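Long-range contacts in carboxypeptidase A (Helicoverpa armigera, PDB 1JQG), which probably acts as a zinc-dependent carboxypeptidase that removes residues from the C-terminal end of peptides, captured here as the proenzyme with its activation peptide still attached: residues 26-31 against 82-86; 98-102 against 396-400. All coordinates share one frame; numbering follows the deposited sequence.

Contact 1 (26-31 against 82-86); sequences VYQVDV and VQYKL
Gln28 and Lys85 join the backbones of strands 25-30 and 83-88 through a pair of reciprocal hydrogen bonds, Gln28 N to Lys85 O and Lys85 N to Gln28 O, both 3.0 Å. Segments 26-30 and 83-86 run antiparallel, their directions 165° apart, within the four-stranded antiparallel sheet of the activation peptide, where 83-88 is an outermost strand and 61-65 flanks 25-30 on its other side. Further along, Asp30 N gives a nearly straight bond to Gln83 O at 2.9 Å. Between these links Val29 and Tyr84 form a non-hydrogen-bonded pair, and Tyr84 CA makes a CA-H...O contact with Gln28 O at 3.2 Å.

The two faces of the sheet differ in chemistry. Gln28, Asp30, Gln83 and Lys85 share one face; their polar ends suit a surface that remains at least partly open to solvent, while their aliphatic parts pack close to the strands, as where Asp30 CB lies 3.9 Å from Gln83 CB. Tyr27, Val29, Tyr84 and Leu86 occupy the other face, which packs on helix 70-80, while Val31 and Val82 pack on helix 34-46, with Val31 CG1 4.0 Å from Val82 CG1. The Tyr27 and Tyr84 side chains run alongside each other in the same direction, with Tyr27 CD2 4.0 Å from Tyr84 CD1, and both reach Glu74 of helix 70-80. Tyrosine suits position 27 because its ring fills buried space beside Phe73 while its hydroxyl makes a weak hydrogen bond to Arg70. Leu86 turns CG opposite its own backbone N (chi1 -169°), which brings CD1 over one face of the Tyr27 ring in a CH-pi contact, 4.2 Å from the centroid and offset toward the rim near CZ.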
loop_
_atom_site.group_PDB
_atom_site.type_symbol
_atom_site.label_atom_id
_atom_site.label_comp_id
_atom_site.label_asym_id
_atom_site.label_seq_id
_atom_site.Cartn_x
_atom_site.Cartn_y
_atom_site.Cartn_z
ATOM N N VAL A 26 20.818 -3.839 -4.951
ATOM C CA VAL A 26 20.145 -2.760 -4.257
ATOM C C VAL A 26 21.175 -1.729 -3.832
ATOM O O VAL A 26 22.159 -2.084 -3.168
ATOM C CB VAL A 26 19.359 -3.267 -3.016
ATOM C CG1 VAL A 26 18.848 -2.118 -2.158
ATOM C CG2 VAL A 26 18.168 -4.085 -3.509
ATOM N N TYR A 27 20.937 -0.490 -4.235
ATOM C CA TYR A 27 21.846 0.597 -3.903
ATOM C C TYR A 27 21.176 1.569 -2.935
ATOM O O TYR A 27 19.940 1.687 -2.858
ATOM C CB TYR A 27 22.295 1.320 -5.164
ATOM C CG TYR A 27 23.340 0.603 -5.995
ATOM C CD1 TYR A 27 22.950 -0.260 -7.009
ATOM C CD2 TYR A 27 24.703 0.809 -5.798
ATOM C CE1 TYR A 27 23.893 -0.894 -7.808
ATOM C CE2 TYR A 27 25.650 0.153 -6.564
ATOM C CZ TYR A 27 25.233 -0.694 -7.572
ATOM O OH TYR A 27 26.143 -1.344 -8.349
ATOM N N GLN A 28 21.987 2.279 -2.174
ATOM C CA GLN A 28 21.522 3.333 -1.280
ATOM C C GLN A 28 22.112 4.663 -1.749
ATOM O O GLN A 28 23.333 4.815 -1.697
ATOM C CB GLN A 28 21.880 2.953 0.149
ATOM C CG GLN A 28 21.530 4.007 1.169
ATOM C CD GLN A 28 22.138 3.720 2.539
ATOM O OE1 GLN A 28 22.976 4.521 2.996
ATOM N NE2 GLN A 28 21.704 2.609 3.130
ATOM N N VAL A 29 21.267 5.544 -2.285
ATOM C CA VAL A 29 21.736 6.835 -2.772
ATOM C C VAL A 29 21.563 7.911 -1.707
ATOM O O VAL A 29 20.484 8.023 -1.163
ATOM C CB VAL A 29 21.041 7.266 -4.073
ATOM C CG1 VAL A 29 21.258 6.122 -5.074
ATOM C CG2 VAL A 29 19.555 7.523 -3.951
ATOM N N ASP A 30 22.625 8.629 -1.388
ATOM C CA ASP A 30 22.664 9.671 -0.390
ATOM C C ASP A 30 22.856 11.007 -1.074
ATOM O O ASP A 30 23.948 11.229 -1.582
ATOM C CB ASP A 30 23.799 9.468 0.623
ATOM C CG ASP A 30 23.764 8.102 1.271
ATOM O OD1 ASP A 30 23.387 8.075 2.451
ATOM O OD2 ASP A 30 24.087 7.099 0.586
ATOM N N VAL A 31 21.815 11.828 -1.081
ATOM C CA VAL A 31 21.858 13.148 -1.692
ATOM C C VAL A 31 22.090 14.215 -0.630
ATOM O O VAL A 31 21.554 14.140 0.463
ATOM C CB VAL A 31 20.585 13.460 -2.520
ATOM C CG1 VAL A 31 20.543 12.539 -3.742
ATOM C CG2 VAL A 31 19.353 13.314 -1.651
ATOM N N VAL A 82 27.365 12.342 -6.320
ATOM C CA VAL A 82 26.328 11.806 -5.452
ATOM C C VAL A 82 26.819 10.522 -4.797
ATOM O O VAL A 82 27.261 9.611 -5.483
ATOM C CB VAL A 82 24.992 11.555 -6.186
ATOM C CG1 VAL A 82 23.912 10.948 -5.314
ATOM C CG2 VAL A 82 24.444 12.872 -6.732
ATOM N N GLN A 83 26.825 10.470 -3.479
ATOM C CA GLN A 83 27.186 9.302 -2.717
ATOM C C GLN A 83 26.224 8.126 -2.926
ATOM O O GLN A 83 25.003 8.300 -2.987
ATOM C CB GLN A 83 27.252 9.592 -1.209
ATOM C CG GLN A 83 28.161 10.754 -0.867
ATOM C CD GLN A 83 28.026 11.182 0.579
ATOM O OE1 GLN A 83 27.434 12.217 0.904
ATOM N NE2 GLN A 83 28.590 10.365 1.466
ATOM N N TYR A 84 26.836 6.950 -2.947
ATOM C CA TYR A 84 26.033 5.761 -3.047
ATOM C C TYR A 84 26.828 4.608 -2.449
ATOM O O TYR A 84 28.032 4.659 -2.298
ATOM C CB TYR A 84 25.790 5.406 -4.508
ATOM C CG TYR A 84 27.015 5.026 -5.317
ATOM C CD1 TYR A 84 27.450 3.711 -5.429
ATOM C CD2 TYR A 84 27.749 6.007 -5.970
ATOM C CE1 TYR A 84 28.562 3.378 -6.175
ATOM C CE2 TYR A 84 28.872 5.679 -6.706
ATOM C CZ TYR A 84 29.273 4.367 -6.809
ATOM O OH TYR A 84 30.379 4.049 -7.553
ATOM N N LYS A 85 26.026 3.562 -2.277
ATOM C CA LYS A 85 26.792 2.375 -1.900
ATOM C C LYS A 85 25.935 1.131 -1.842
ATOM O O LYS A 85 24.745 1.145 -1.568
ATOM C CB LYS A 85 27.567 2.645 -0.638
ATOM C CG LYS A 85 26.695 2.590 0.597
ATOM C CD LYS A 85 27.466 3.004 1.847
ATOM C CE LYS A 85 28.405 1.891 2.312
ATOM N NZ LYS A 85 27.590 0.731 2.814
ATOM N N LEU A 86 26.573 0.010 -2.194
ATOM C CA LEU A 86 26.101 -1.327 -2.418
ATOM C C LEU A 86 25.619 -2.011 -1.127
ATOM O O LEU A 86 26.401 -2.418 -0.278
ATOM C CB LEU A 86 27.112 -2.294 -3.093
ATOM C CG LEU A 86 26.612 -3.650 -3.610
ATOM C CD1 LEU A 86 25.709 -3.442 -4.837
ATOM C CD2 LEU A 86 27.713 -4.631 -3.965
#

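Contact 2 (98-102 against 396-400); sequences EDQLL and LVDPD
Glu98 reaches from helix 92-108 to the backbone of loop residue Val397, whose N donates to Glu98 OE2 over 2.9 Å in a nearly straight bond (168°). The carboxylate is met on its anti side, with the donor somewhat out of its plane. Glutamate has the length for this: CG stands anti to the backbone N (chi1 -176°) and the chain stays extended beyond it, carrying the acid across to the loop. Leu396 crosses this side chain obliquely, its CD2 3.7 Å from Glu98 OE1, so the aliphatic leucine flanks the charged end. That same oxygen forms a salt bridge with Arg232.

One turn further along the helix the contact becomes apolar. Leu102 places CG anti to its carbonyl carbon (chi1 -70°), which turns the end of the side chain toward the loop, where CD2 meets both Val397 O and Pro399 CD, the latter at 4.0 Å. Pro399 presents CD to Leu101 CB as well, while its CG rests 3.7 Å from Leu101 O; a rigid, compact ring fits closely against the helix. Beside it, Asp398 OD1 accepts from Asp400 N in an Asx turn.

Replacing Glu98 by an alanine would probably leave Val397 N and Arg232 without their shared acid. The salt bridge to Arg232 and the backbone N-H of Val397 would both favour the ionised form of this buried acid, which ties helix to loop.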
loop_
_atom_site.group_PDB
_atom_site.type_symbol
_atom_site.label_atom_id
_atom_site.label_comp_id
_atom_site.label_asym_id
_atom_site.label_seq_id
_atom_site.Cartn_x
_atom_site.Cartn_y
_atom_site.Cartn_z
ATOM N N GLU A 98 13.126 -15.649 1.688
ATOM C CA GLU A 98 11.753 -15.318 2.023
ATOM C C GLU A 98 10.857 -16.507 1.708
ATOM O O GLU A 98 10.089 -16.894 2.586
ATOM C CB GLU A 98 11.261 -14.065 1.306
ATOM C CG GLU A 98 9.850 -13.669 1.733
ATOM C CD GLU A 98 9.107 -12.764 0.773
ATOM O OE1 GLU A 98 9.131 -12.988 -0.451
ATOM O OE2 GLU A 98 8.469 -11.797 1.285
ATOM N N ASP A 99 11.052 -17.102 0.536
ATOM C CA ASP A 99 10.344 -18.317 0.136
ATOM C C ASP A 99 10.531 -19.434 1.167
ATOM O O ASP A 99 9.607 -20.113 1.600
ATOM C CB ASP A 99 10.808 -18.830 -1.224
ATOM C CG ASP A 99 10.562 -17.854 -2.338
ATOM O OD1 ASP A 99 9.827 -16.870 -2.162
ATOM O OD2 ASP A 99 11.166 -18.129 -3.401
ATOM N N GLN A 100 11.769 -19.606 1.599
ATOM C CA GLN A 100 12.125 -20.605 2.603
ATOM C C GLN A 100 11.446 -20.329 3.921
ATOM O O GLN A 100 10.831 -21.203 4.499
ATOM C CB GLN A 100 13.644 -20.625 2.777
ATOM C CG GLN A 100 14.171 -21.741 3.655
ATOM C CD GLN A 100 15.689 -21.751 3.700
ATOM O OE1 GLN A 100 16.226 -21.683 4.808
ATOM N NE2 GLN A 100 16.356 -21.837 2.551
ATOM N N LEU A 101 11.446 -19.086 4.366
ATOM C CA LEU A 101 10.826 -18.629 5.598
ATOM C C LEU A 101 9.307 -18.630 5.602
ATOM O O LEU A 101 8.686 -18.987 6.603
ATOM C CB LEU A 101 11.319 -17.220 5.921
ATOM C CG LEU A 101 12.342 -17.110 7.059
ATOM C CD1 LEU A 101 13.433 -18.163 6.939
ATOM C CD2 LEU A 101 12.937 -15.708 7.053
ATOM N N LEU A 102 8.703 -18.312 4.448
ATOM C CA LEU A 102 7.261 -18.344 4.303
ATOM C C LEU A 102 6.724 -19.760 4.104
ATOM O O LEU A 102 5.677 -20.119 4.626
ATOM C CB LEU A 102 6.910 -17.419 3.136
ATOM C CG LEU A 102 7.123 -15.916 3.414
ATOM C CD1 LEU A 102 6.474 -15.076 2.313
ATOM C CD2 LEU A 102 6.603 -15.480 4.778
ATOM N N LEU A 396 10.179 -7.667 1.464
ATOM C CA LEU A 396 10.175 -9.050 1.951
ATOM C C LEU A 396 9.642 -9.151 3.375
ATOM O O LEU A 396 9.890 -8.303 4.206
ATOM C CB LEU A 396 11.583 -9.628 1.897
ATOM C CG LEU A 396 12.298 -9.525 0.545
ATOM C CD1 LEU A 396 13.654 -10.246 0.678
ATOM C CD2 LEU A 396 11.463 -10.062 -0.597
ATOM N N VAL A 397 8.830 -10.147 3.630
ATOM C CA VAL A 397 8.140 -10.347 4.881
ATOM C C VAL A 397 8.757 -11.483 5.708
ATOM O O VAL A 397 8.999 -12.582 5.260
ATOM C CB VAL A 397 6.642 -10.697 4.671
ATOM C CG1 VAL A 397 5.996 -10.852 6.061
ATOM C CG2 VAL A 397 5.974 -9.691 3.750
ATOM N N ASP A 398 9.053 -11.216 6.966
ATOM C CA ASP A 398 9.468 -12.168 7.965
ATOM C C ASP A 398 8.215 -12.578 8.739
ATOM O O ASP A 398 7.555 -11.717 9.359
ATOM C CB ASP A 398 10.474 -11.512 8.906
ATOM C CG ASP A 398 11.181 -12.508 9.805
ATOM O OD1 ASP A 398 10.546 -13.476 10.294
ATOM O OD2 ASP A 398 12.389 -12.335 10.057
ATOM N N PRO A 399 7.869 -13.864 8.739
ATOM C CA PRO A 399 6.688 -14.406 9.401
ATOM C C PRO A 399 6.540 -14.075 10.869
ATOM O O PRO A 399 5.451 -14.183 11.387
ATOM C CB PRO A 399 6.814 -15.914 9.116
ATOM C CG PRO A 399 8.264 -16.162 8.927
ATOM C CD PRO A 399 8.683 -14.941 8.121
ATOM N N ASP A 400 7.542 -13.538 11.551
ATOM C CA ASP A 400 7.514 -13.147 12.941
ATOM C C ASP A 400 6.906 -11.775 13.132
ATOM O O ASP A 400 6.429 -11.465 14.228
ATOM C CB ASP A 400 8.924 -13.145 13.547
ATOM C CG ASP A 400 9.521 -14.523 13.732
ATOM O OD1 ASP A 400 8.840 -15.582 13.654
ATOM O OD2 ASP A 400 10.759 -14.517 13.973
#

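The two contacts come one after the other along the chain, both segments of contact 1 preceding those of contact 2, with centres 26 Å apart and nearest atoms about 9 Å apart. Strand 83-88, which supplies the second segment of contact 1, is followed in the chain by helix 92-108, which supplies the first of contact 2. Contact 1 is internal to the activation peptide and closes an edge of its four-stranded sheet. Contact 2 joins the helix that follows this sheet to the loop before helix 402-421, in the zinc carboxypeptidase part of the chain. Together they describe a proenzyme: a compact prodomain fold, and a connecting helix docked on the enzyme, the side chain of Val397 lying about 13 Å from the bound zinc ion.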